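Local structure of hypothetical oxidoreductase ycnD (Bacillus subtilis, 1ZCH) at residues 12-17 / 164-169; 67-72 / 131-136; 116-121 / 157-162. The protein transfers electrons from NADH or NADPH to FMN and also reduces nitroaromatic compounds, quinones, chromates and azo dyes, working as a flavin-containing homodimer. All blocks are in the same frame, centred on the assembly; numbering follows the deposited sequence. Where two conformers were deposited one is given.

The three contacts move from the edge of the subunit to its middle. Interaction 1 is a partly buried meeting of two loops, 12-17 and 164-169, held mainly through backbone carbonyls, a water and an arginine. Interaction 2 is buried and apolar, helix 68-72 against strand 131-135, with polar groups turned to the flavin. Interaction 3 is wholly buried, helix 104-127 against strand 155-164, and joins by van der Waals contact, mostly aliphatic, with no hydrogen bond across it. Strands 131-135 and 155-164 are neighbours in one antiparallel sheet, so interactions 2 and 3 share it, while Tyr17 of interaction 1 packs against both strands. Interactions 1 and 2 grip the same FMN, and Ser159 of interaction 3 borders it.

Interaction 1. Residues 12-17 / 164-169; sequences RSIRSY and GHPADR. With FMN (flavin mononucleotide), chain D.
Arg12 folds back on itself to hand its guanidinium to the main chain of the other loop: NH1 donates to Arg169 O at 2.9 Å. With CG held between the backbone N and the carbonyl carbon (chi1 84°) and further bends at chi2 and chi3, the chain doubles over and brings CG and CD beside the same oxygen. That oxygen lies in the guanidinium plane, at its edge, while a salt bridge to Asp10 occupies NH2. Arginine suits this place because its several N-H groups serve a carboxylate and a carbonyl together. Ile14 fills the space between the loops, CD1 resting 3.5 Å from Asp168 O and CG2 touching Pro166 CB. Farther along, Ala167 N donates to Ser16 O at 2.8 Å, approaching from above the carbonyl plane, and a water bridges Arg15 N to Asp168 O. The Tyr17 ring sets its edge against Gly164, CD1 lying 3.5 Å from Gly164 C, and takes Ile14 CG2 on one face; a CB on residue 164 would run into CD1, so glycine fits here. On the side turned away from 164-169, the same segment meets the cofactor. Ser13 holds the phosphate twice, Ser13 N to FMN O2P and Ser13 OG to FMN O3P, each 2.7 Å, its small side chain allowing backbone and hydroxyl to work together. Arg15, extended from CG to NE, sends NE to FMN O2 at 2.7 Å and NH2 to FMN N1. Hydrogen bonds to flavin and phosphate from one short segment make this part of the FMN site of the nitroreductase fold.

Interaction 2. Residues 67-72 / 131-136; sequences QPWIDQ and GTVPIG. With FMN (flavin mononucleotide), chain D.
Trp69 lays the edge of its indole against Ile135, NE1 lying 3.7 Å from Ile135 CD1, which sits in the plane of the ring. In this nitroreductase-family fold, helix 68-72 thus packs beside 131-135, a strand at the edge of the antiparallel sheet within this chain, the two axes running at 129° to each other. Val133 meets the indole at about a right angle, its CG1 near Trp69 CD1. Ile70 and Ile135 reach toward each other tip to tip, Ile70 CD1 to Ile135 CG1 at 4.0 Å. Branched aliphatic chains suit the strand here, since they fill the side facing the helix while the backbones of Val133 and Ile135 bond to Val162 and Gly160 of strand 155-164. Gln67 CB lies over one face of the indole, toward its rim, and Trp69 NE1 makes a weak bond to Gln67 OE1. The glutamine, extended beyond CG (chi2 -172°), carries its amide to the pyrimidine end of the flavin. There Gln67 OE1 accepts from FMN N3 at 2.7 Å and NE2 donates to FMN O4 at 3.2 Å, a pairing that suits an amide because it offers an acceptor and a donor side by side; NE2 also reaches Ala64 O. Shortened to an alanine, this position is likely to leave FMN N3 and O4 without these partners, Trp69 NE1 without its weak acceptor, and a gap beside Ile135 CD1. Pro134 lays CB and CG against the dimethylbenzene part, near C8 and C9, and packs on Pro38 of the second subunit. A CB on Gly136 would clash with FMN C6, so glycine lets the backbone come close, and Gly136 N donates to FMN N5 at 2.7 Å.

Interaction 3. Residues 116-121 / 157-162; sequences IALGTA and PLSGLV
Leu118 and Leu161 both hold CG anti to the backbone N (chi1 180° and -178°), which sends their branched ends into the space between helix 104-127 and strand 155-164. There the chains cross obliquely: Leu118 CD1 lies 3.8 Å from Leu161 CB and is also close to Leu161 CD1. The other methyl, Leu118 CD2, rests 3.8 Å from Ser159 OG, so each branch of the leucine has its own neighbour. Ala121, one turn on, meets Leu161 CD2 with its CB at 3.9 Å; so small a residue suits a helix face that also packs on Ile30 and Val34 of helix 24-36. Ser159 satisfies its buried hydroxyl on its own strand, OG donating to a lone pair of Gly160 O at 3.0 Å, which is consistent with its place between the Leu118 methyl and the flavin. On the far flank of the helix, Thr120 OG1 returns to Ile116 O, which also accepts from Thr120 N on the opposite face of its plane. Leu118 further touches Ile116 of the second subunit. Where Leu158 and Ser159 both face Phe79, the strand makes a classic beta bulge. The segments run nearly parallel, 10° apart, a helix laid lengthwise on the central antiparallel sheet, as in the alpha+beta core of the dimeric nitroreductase fold.

Interaction 1. Residues 12-17 / 164-169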
loop_
_atom_site.group_PDB
_atom_site.type_symbol
_atom_site.label_atom_id
_atom_site.label_comp_id
_atom_site.label_asym_id
_atom_site.label_seq_id
_atom_site.Cartn_x
_atom_site.Cartn_y
_atom_site.Cartn_z
ATOM N N ARG A 12 1.489 -1.098 -16.975
ATOM C CA ARG A 12 2.173 0.113 -17.424
ATOM C C ARG A 12 1.179 1.247 -17.202
ATOM O O ARG A 12 -0.021 1.076 -17.421
ATOM C CB ARG A 12 2.598 0.048 -18.904
ATOM C CG ARG A 12 1.531 0.416 -19.936
ATOM C CD ARG A 12 0.475 -0.661 -20.028
ATOM N NE ARG A 12 1.062 -1.968 -20.306
ATOM C CZ ARG A 12 1.600 -2.322 -21.469
ATOM N NH1 ARG A 12 1.632 -1.465 -22.484
ATOM N NH2 ARG A 12 2.106 -3.539 -21.617
ATOM N N SER A 13 1.662 2.391 -16.732
ATOM C CA SER A 13 0.781 3.528 -16.500
ATOM C C SER A 13 0.347 4.177 -17.809
ATOM O O SER A 13 1.135 4.290 -18.752
ATOM C CB SER A 13 1.472 4.570 -15.617
ATOM O OG SER A 13 1.542 4.125 -14.272
ATOM N N ILE A 14 -0.909 4.606 -17.855
ATOM C CA ILE A 14 -1.476 5.251 -19.037
ATOM C C ILE A 14 -1.728 6.725 -18.721
ATOM O O ILE A 14 -2.302 7.045 -17.679
ATOM C CB ILE A 14 -2.817 4.581 -19.437
ATOM C CG1 ILE A 14 -2.587 3.099 -19.751
ATOM C CG2 ILE A 14 -3.439 5.295 -20.632
ATOM C CD1 ILE A 14 -1.594 2.847 -20.869
ATOM N N ARG A 15 -1.294 7.618 -19.609
ATOM C CA ARG A 15 -1.494 9.053 -19.401
ATOM C C ARG A 15 -2.173 9.738 -20.587
ATOM O O ARG A 15 -2.207 10.968 -20.675
ATOM C CB ARG A 15 -0.161 9.741 -19.101
ATOM C CG ARG A 15 0.485 9.276 -17.805
ATOM C CD ARG A 15 1.715 10.102 -17.460
ATOM N NE ARG A 15 2.337 9.644 -16.219
ATOM C CZ ARG A 15 3.134 8.583 -16.123
ATOM N NH1 ARG A 15 3.423 7.862 -17.200
ATOM N NH2 ARG A 15 3.635 8.239 -14.944
ATOM N N SER A 16 -2.700 8.929 -21.500
ATOM C CA SER A 16 -3.416 9.425 -22.671
ATOM C C SER A 16 -4.722 8.641 -22.707
ATOM O O SER A 16 -4.711 7.421 -22.896
ATOM C CB SER A 16 -2.617 9.169 -23.950
ATOM O OG SER A 16 -3.337 9.619 -25.087
ATOM N N TYR A 17 -5.838 9.343 -22.524
ATOM C CA TYR A 17 -7.154 8.711 -22.488
ATOM C C TYR A 17 -8.148 9.237 -23.519
ATOM O O TYR A 17 -8.040 10.371 -23.982
ATOM C CB TYR A 17 -7.765 8.902 -21.097
ATOM C CG TYR A 17 -6.993 8.229 -19.988
ATOM C CD1 TYR A 17 -7.247 6.901 -19.645
ATOM C CD2 TYR A 17 -5.994 8.912 -19.290
ATOM C CE1 TYR A 17 -6.530 6.268 -18.636
ATOM C CE2 TYR A 17 -5.268 8.287 -18.277
ATOM C CZ TYR A 17 -5.544 6.964 -17.956
ATOM O OH TYR A 17 -4.848 6.341 -16.944
ATOM N N GLY A 164 -9.599 5.312 -16.925
ATOM C CA GLY A 164 -10.293 5.616 -18.163
ATOM C C GLY A 164 -9.881 4.668 -19.272
ATOM O O GLY A 164 -9.079 3.762 -19.055
ATOM N N HIS A 165 -10.435 4.868 -20.462
ATOM C CA HIS A 165 -10.097 4.029 -21.603
ATOM C C HIS A 165 -8.847 4.607 -22.271
ATOM O O HIS A 165 -8.794 5.789 -22.603
ATOM C CB HIS A 165 -11.290 3.975 -22.567
ATOM C CG HIS A 165 -12.481 3.270 -21.990
ATOM N ND1 HIS A 165 -12.570 1.897 -21.926
ATOM C CD2 HIS A 165 -13.593 3.747 -21.383
ATOM C CE1 HIS A 165 -13.686 1.557 -21.303
ATOM N NE2 HIS A 165 -14.324 2.662 -20.963
ATOM N N PRO A 166 -7.813 3.774 -22.461
ATOM C CA PRO A 166 -6.556 4.213 -23.080
ATOM C C PRO A 166 -6.673 4.691 -24.527
ATOM O O PRO A 166 -7.384 4.088 -25.332
ATOM C CB PRO A 166 -5.662 2.972 -22.974
ATOM C CG PRO A 166 -6.267 2.178 -21.842
ATOM C CD PRO A 166 -7.741 2.352 -22.086
ATOM N N ALA A 167 -5.972 5.775 -24.844
ATOM C CA ALA A 167 -5.943 6.309 -26.204
ATOM C C ALA A 167 -4.602 5.866 -26.791
ATOM O O ALA A 167 -4.425 5.802 -28.007
ATOM C CB ALA A 167 -6.035 7.836 -26.183
ATOM N N ASP A 168 -3.670 5.559 -25.892
ATOM C CA ASP A 168 -2.322 5.102 -26.228
ATOM C C ASP A 168 -1.941 4.139 -25.103
ATOM O O ASP A 168 -1.839 4.556 -23.951
ATOM C CB ASP A 168 -1.350 6.288 -26.233
ATOM C CG ASP A 168 0.060 5.900 -26.656
ATOM O OD1 ASP A 168 0.508 4.779 -26.331
ATOM O OD2 ASP A 168 0.733 6.731 -27.302
ATOM N N ARG A 169 -1.731 2.865 -25.419
ATOM C CA ARG A 169 -1.385 1.907 -24.375
ATOM C C ARG A 169 0.075 1.924 -23.931
ATOM O O ARG A 169 0.483 1.126 -23.088
ATOM C CB ARG A 169 -1.817 0.493 -24.779
ATOM C CG ARG A 169 -3.317 0.269 -24.590
ATOM C CD ARG A 169 -3.729 -1.178 -24.818
ATOM N NE ARG A 169 -5.175 -1.368 -24.682
ATOM C CZ ARG A 169 -5.833 -1.373 -23.525
ATOM N NH1 ARG A 169 -5.182 -1.203 -22.383
ATOM N NH2 ARG A 169 -7.149 -1.553 -23.509
HETATM N N1 FMN D . 2.519 9.494 -12.356
HETATM C C2 FMN D . 2.179 10.742 -12.733
HETATM O O2 FMN D . 2.140 11.075 -13.887
HETATM N N3 FMN D . 1.836 11.755 -11.771
HETATM C C4 FMN D . 1.829 11.492 -10.395
HETATM O O4 FMN D . 1.536 12.383 -9.618
HETATM C C4A FMN D . 2.182 10.132 -9.972
HETATM N N5 FMN D . 2.205 9.812 -8.639
HETATM C C5A FMN D . 2.364 8.482 -8.291
HETATM C C6 FMN D . 2.189 8.134 -6.909
HETATM C C7 FMN D . 2.277 6.815 -6.475
HETATM C C7M FMN D . 2.019 6.489 -5.017
HETATM C C8 FMN D . 2.597 5.742 -7.436
HETATM C C8M FMN D . 2.661 4.291 -7.030
HETATM C C9 FMN D . 2.813 6.067 -8.804
HETATM C C9A FMN D . 2.687 7.426 -9.249
HETATM N N10 FMN D . 2.793 7.842 -10.658
HETATM C C10 FMN D . 2.518 9.134 -11.029
HETATM C "C1'" FMN D . 3.159 6.820 -11.693
HETATM C "C2'" FMN D . 4.688 6.477 -11.685
HETATM O "O2'" FMN D . 5.389 7.532 -12.356
HETATM C "C3'" FMN D . 4.862 5.130 -12.404
HETATM O "O3'" FMN D . 4.166 4.120 -11.646
HETATM C "C4'" FMN D . 6.353 4.729 -12.508
HETATM O "O4'" FMN D . 7.084 5.654 -13.319
HETATM C "C5'" FMN D . 6.424 3.319 -13.076
HETATM O "O5'" FMN D . 5.947 3.324 -14.568
HETATM P P FMN D . 4.753 2.421 -14.914
HETATM O O1P FMN D . 5.182 1.033 -14.948
HETATM O O2P FMN D . 4.263 2.803 -16.224
HETATM O O3P FMN D . 3.689 2.571 -13.928
HETATM O O HOH W 1 -0.652 6.604 -22.335
#

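Interaction 2. Residues 67-72 / 131-136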
loop_
_atom_site.group_PDB
_atom_site.type_symbol
_atom_site.label_atom_id
_atom_site.label_comp_id
_atom_site.label_asym_id
_atom_site.label_seq_id
_atom_site.Cartn_x
_atom_site.Cartn_y
_atom_site.Cartn_z
ATOM N N GLN A 67 -1.959 18.168 -14.123
ATOM C CA GLN A 67 -1.629 16.985 -14.908
ATOM C C GLN A 67 -2.831 16.718 -15.809
ATOM O O GLN A 67 -3.873 16.244 -15.354
ATOM C CB GLN A 67 -1.350 15.804 -13.974
ATOM C CG GLN A 67 -0.173 16.066 -13.039
ATOM C CD GLN A 67 0.240 14.846 -12.239
ATOM O OE1 GLN A 67 0.447 13.769 -12.793
ATOM N NE2 GLN A 67 0.378 15.015 -10.929
ATOM N N PRO A 68 -2.690 17.012 -17.111
ATOM C CA PRO A 68 -3.728 16.847 -18.134
ATOM C C PRO A 68 -4.511 15.537 -18.180
ATOM O O PRO A 68 -5.694 15.541 -18.530
ATOM C CB PRO A 68 -2.977 17.133 -19.436
ATOM C CG PRO A 68 -1.582 16.712 -19.122
ATOM C CD PRO A 68 -1.384 17.277 -17.742
ATOM N N TRP A 69 -3.872 14.423 -17.837
ATOM C CA TRP A 69 -4.568 13.142 -17.868
ATOM C C TRP A 69 -5.677 13.044 -16.821
ATOM O O TRP A 69 -6.618 12.271 -16.986
ATOM C CB TRP A 69 -3.569 11.984 -17.725
ATOM C CG TRP A 69 -2.407 12.260 -16.822
ATOM C CD1 TRP A 69 -2.320 12.000 -15.483
ATOM C CD2 TRP A 69 -1.152 12.840 -17.201
ATOM N NE1 TRP A 69 -1.086 12.379 -15.005
ATOM C CE2 TRP A 69 -0.350 12.898 -16.038
ATOM C CE3 TRP A 69 -0.627 13.316 -18.412
ATOM C CZ2 TRP A 69 0.952 13.411 -16.051
ATOM C CZ3 TRP A 69 0.667 13.826 -18.424
ATOM C CH2 TRP A 69 1.441 13.870 -17.249
ATOM N N ILE A 70 -5.573 13.833 -15.755
ATOM C CA ILE A 70 -6.596 13.839 -14.713
ATOM C C ILE A 70 -7.857 14.483 -15.293
ATOM O O ILE A 70 -8.968 13.975 -15.118
ATOM C CB ILE A 70 -6.137 14.649 -13.474
ATOM C CG1 ILE A 70 -4.959 13.942 -12.798
ATOM C CG2 ILE A 70 -7.296 14.816 -12.489
ATOM C CD1 ILE A 70 -4.384 14.693 -11.607
ATOM N N ASP A 71 -7.671 15.598 -15.994
ATOM C CA ASP A 71 -8.776 16.323 -16.618
ATOM C C ASP A 71 -9.376 15.490 -17.753
ATOM O O ASP A 71 -10.595 15.432 -17.936
ATOM C CB ASP A 71 -8.286 17.664 -17.161
ATOM C CG ASP A 71 -9.403 18.487 -17.762
ATOM O OD1 ASP A 71 -10.312 18.901 -17.009
ATOM O OD2 ASP A 71 -9.374 18.717 -18.988
ATOM N N GLN A 72 -8.495 14.859 -18.520
ATOM C CA GLN A 72 -8.881 14.051 -19.669
ATOM C C GLN A 72 -9.664 12.777 -19.346
ATOM O O GLN A 72 -10.665 12.479 -20.002
ATOM C CB GLN A 72 -7.621 13.703 -20.469
ATOM C CG GLN A 72 -7.865 13.017 -21.799
ATOM C CD GLN A 72 -6.569 12.738 -22.540
ATOM O OE1 GLN A 72 -5.716 11.985 -22.061
ATOM N NE2 GLN A 72 -6.408 13.350 -23.710
ATOM N N GLY A 131 -7.147 1.855 -18.423
ATOM C CA GLY A 131 -5.808 2.351 -18.171
ATOM C C GLY A 131 -5.852 3.109 -16.862
ATOM O O GLY A 131 -6.912 3.610 -16.477
ATOM N N THR A 132 -4.723 3.175 -16.161
ATOM C CA THR A 132 -4.667 3.895 -14.895
ATOM C C THR A 132 -3.298 4.531 -14.678
ATOM O O THR A 132 -2.319 4.191 -15.353
ATOM C CB THR A 132 -4.908 2.964 -13.666
ATOM O OG1 THR A 132 -3.727 2.187 -13.417
ATOM C CG2 THR A 132 -6.088 2.018 -13.906
ATOM N N VAL A 133 -3.250 5.469 -13.738
ATOM C CA VAL A 133 -2.003 6.110 -13.335
ATOM C C VAL A 133 -2.246 6.733 -11.965
ATOM O O VAL A 133 -3.181 7.515 -11.782
ATOM C CB VAL A 133 -1.502 7.188 -14.339
ATOM C CG1 VAL A 133 -2.447 8.387 -14.387
ATOM C CG2 VAL A 133 -0.093 7.630 -13.936
ATOM N N PRO A 134 -1.436 6.351 -10.967
ATOM C CA PRO A 134 -1.638 6.930 -9.634
ATOM C C PRO A 134 -1.191 8.386 -9.647
ATOM O O PRO A 134 -0.436 8.794 -10.530
ATOM C CB PRO A 134 -0.748 6.069 -8.734
ATOM C CG PRO A 134 -0.604 4.772 -9.497
ATOM C CD PRO A 134 -0.452 5.256 -10.920
ATOM N N ILE A 135 -1.663 9.162 -8.676
ATOM C CA ILE A 135 -1.305 10.573 -8.583
ATOM C C ILE A 135 -0.885 10.914 -7.154
ATOM O O ILE A 135 -1.719 11.222 -6.306
ATOM C CB ILE A 135 -2.490 11.490 -8.983
ATOM C CG1 ILE A 135 -2.923 11.206 -10.429
ATOM C CG2 ILE A 135 -2.090 12.953 -8.818
ATOM C CD1 ILE A 135 -1.888 11.574 -11.483
ATOM N N GLY A 136 0.415 10.856 -6.892
ATOM C CA GLY A 136 0.904 11.166 -5.560
ATOM C C GLY A 136 0.911 12.657 -5.292
ATOM O O GLY A 136 1.013 13.088 -4.141
HETATM N N1 FMN D . 2.519 9.494 -12.356
HETATM C C2 FMN D . 2.179 10.742 -12.733
HETATM O O2 FMN D . 2.140 11.075 -13.887
HETATM N N3 FMN D . 1.836 11.755 -11.771
HETATM C C4 FMN D . 1.829 11.492 -10.395
HETATM O O4 FMN D . 1.536 12.383 -9.618
HETATM C C4A FMN D . 2.182 10.132 -9.972
HETATM N N5 FMN D . 2.205 9.812 -8.639
HETATM C C5A FMN D . 2.364 8.482 -8.291
HETATM C C6 FMN D . 2.189 8.134 -6.909
HETATM C C7 FMN D . 2.277 6.815 -6.475
HETATM C C7M FMN D . 2.019 6.489 -5.017
HETATM C C8 FMN D . 2.597 5.742 -7.436
HETATM C C8M FMN D . 2.661 4.291 -7.030
HETATM C C9 FMN D . 2.813 6.067 -8.804
HETATM C C9A FMN D . 2.687 7.426 -9.249
HETATM N N10 FMN D . 2.793 7.842 -10.658
HETATM C C10 FMN D . 2.518 9.134 -11.029
HETATM C "C1'" FMN D . 3.159 6.820 -11.693
HETATM C "C2'" FMN D . 4.688 6.477 -11.685
HETATM O "O2'" FMN D . 5.389 7.532 -12.356
HETATM C "C3'" FMN D . 4.862 5.130 -12.404
HETATM O "O3'" FMN D . 4.166 4.120 -11.646
HETATM C "C4'" FMN D . 6.353 4.729 -12.508
HETATM O "O4'" FMN D . 7.084 5.654 -13.319
HETATM C "C5'" FMN D . 6.424 3.319 -13.076
HETATM O "O5'" FMN D . 5.947 3.324 -14.568
HETATM P P FMN D . 4.753 2.421 -14.914
HETATM O O1P FMN D . 5.182 1.033 -14.948
HETATM O O2P FMN D . 4.263 2.803 -16.224
HETATM O O3P FMN D . 3.689 2.571 -13.928
#

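Interaction 3. Residues 116-121 / 157-162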
loop_
_atom_site.group_PDB
_atom_site.type_symbol
_atom_site.label_atom_id
_atom_site.label_comp_id
_atom_site.label_asym_id
_atom_site.label_seq_id
_atom_site.Cartn_x
_atom_site.Cartn_y
_atom_site.Cartn_z
ATOM N N ILE A 116 -2.378 -0.882 -0.281
ATOM C CA ILE A 116 -2.975 -2.165 -0.634
ATOM C C ILE A 116 -4.196 -1.882 -1.505
ATOM O O ILE A 116 -4.414 -2.538 -2.526
ATOM C CB ILE A 116 -3.420 -2.937 0.626
ATOM C CG1 ILE A 116 -2.184 -3.458 1.368
ATOM C CG2 ILE A 116 -4.360 -4.084 0.247
ATOM C CD1 ILE A 116 -2.512 -4.057 2.713
ATOM N N ALA A 117 -4.987 -0.895 -1.098
ATOM C CA ALA A 117 -6.191 -0.529 -1.843
ATOM C C ALA A 117 -5.861 -0.040 -3.254
ATOM O O ALA A 117 -6.478 -0.468 -4.228
ATOM C CB ALA A 117 -6.973 0.547 -1.082
ATOM N N LEU A 118 -4.890 0.863 -3.354
ATOM C CA LEU A 118 -4.464 1.421 -4.643
ATOM C C LEU A 118 -3.933 0.328 -5.575
ATOM O O LEU A 118 -4.283 0.278 -6.760
ATOM C CB LEU A 118 -3.377 2.476 -4.414
ATOM C CG LEU A 118 -2.778 3.185 -5.630
ATOM C CD1 LEU A 118 -3.812 4.093 -6.257
ATOM C CD2 LEU A 118 -1.573 4.006 -5.185
ATOM N N GLY A 119 -3.090 -0.547 -5.035
ATOM C CA GLY A 119 -2.537 -1.627 -5.835
ATOM C C GLY A 119 -3.616 -2.588 -6.308
ATOM O O GLY A 119 -3.577 -3.077 -7.440
ATOM N N THR A 120 -4.584 -2.856 -5.437
ATOM C CA THR A 120 -5.678 -3.758 -5.764
ATOM C C THR A 120 -6.590 -3.138 -6.821
ATOM O O THR A 120 -7.030 -3.824 -7.743
ATOM C CB THR A 120 -6.503 -4.104 -4.506
ATOM O OG1 THR A 120 -5.643 -4.703 -3.527
ATOM C CG2 THR A 120 -7.617 -5.084 -4.847
ATOM N N ALA A 121 -6.863 -1.842 -6.689
ATOM C CA ALA A 121 -7.716 -1.138 -7.649
ATOM C C ALA A 121 -7.040 -1.106 -9.010
ATOM O O ALA A 121 -7.689 -1.277 -10.047
ATOM C CB ALA A 121 -7.990 0.288 -7.171
ATOM N N PRO A 157 -5.440 12.675 2.426
ATOM C CA PRO A 157 -5.177 12.154 1.082
ATOM C C PRO A 157 -3.794 11.542 0.939
ATOM O O PRO A 157 -2.805 12.087 1.429
ATOM C CB PRO A 157 -5.358 13.385 0.205
ATOM C CG PRO A 157 -4.801 14.474 1.079
ATOM C CD PRO A 157 -5.419 14.150 2.428
ATOM N N LEU A 158 -3.731 10.396 0.273
ATOM C CA LEU A 158 -2.454 9.732 0.048
ATOM C C LEU A 158 -2.132 9.666 -1.439
ATOM O O LEU A 158 -1.041 10.045 -1.859
ATOM C CB LEU A 158 -2.473 8.329 0.657
ATOM C CG LEU A 158 -2.289 8.375 2.176
ATOM C CD1 LEU A 158 -2.624 7.039 2.800
ATOM C CD2 LEU A 158 -0.848 8.777 2.480
ATOM N N SER A 159 -3.084 9.206 -2.240
ATOM C CA SER A 159 -2.846 9.115 -3.674
ATOM C C SER A 159 -4.123 9.028 -4.484
ATOM O O SER A 159 -5.108 8.428 -4.059
ATOM C CB SER A 159 -1.978 7.893 -3.989
ATOM O OG SER A 159 -1.712 7.784 -5.384
ATOM N N GLY A 160 -4.101 9.645 -5.658
ATOM C CA GLY A 160 -5.252 9.567 -6.525
ATOM C C GLY A 160 -4.974 8.434 -7.490
ATOM O O GLY A 160 -3.876 7.867 -7.504
ATOM N N LEU A 161 -5.977 8.071 -8.275
ATOM C CA LEU A 161 -5.811 7.037 -9.278
ATOM C C LEU A 161 -6.699 7.440 -10.441
ATOM O O LEU A 161 -7.919 7.513 -10.306
ATOM C CB LEU A 161 -6.238 5.659 -8.760
ATOM C CG LEU A 161 -6.027 4.525 -9.781
ATOM C CD1 LEU A 161 -4.525 4.356 -10.074
ATOM C CD2 LEU A 161 -6.616 3.225 -9.250
ATOM N N VAL A 162 -6.067 7.735 -11.568
ATOM C CA VAL A 162 -6.790 8.111 -12.769
ATOM C C VAL A 162 -7.252 6.819 -13.435
ATOM O O VAL A 162 -6.503 5.845 -13.490
ATOM C CB VAL A 162 -5.870 8.899 -13.733
ATOM C CG1 VAL A 162 -6.574 9.134 -15.062
ATOM C CG2 VAL A 162 -5.477 10.229 -13.102
#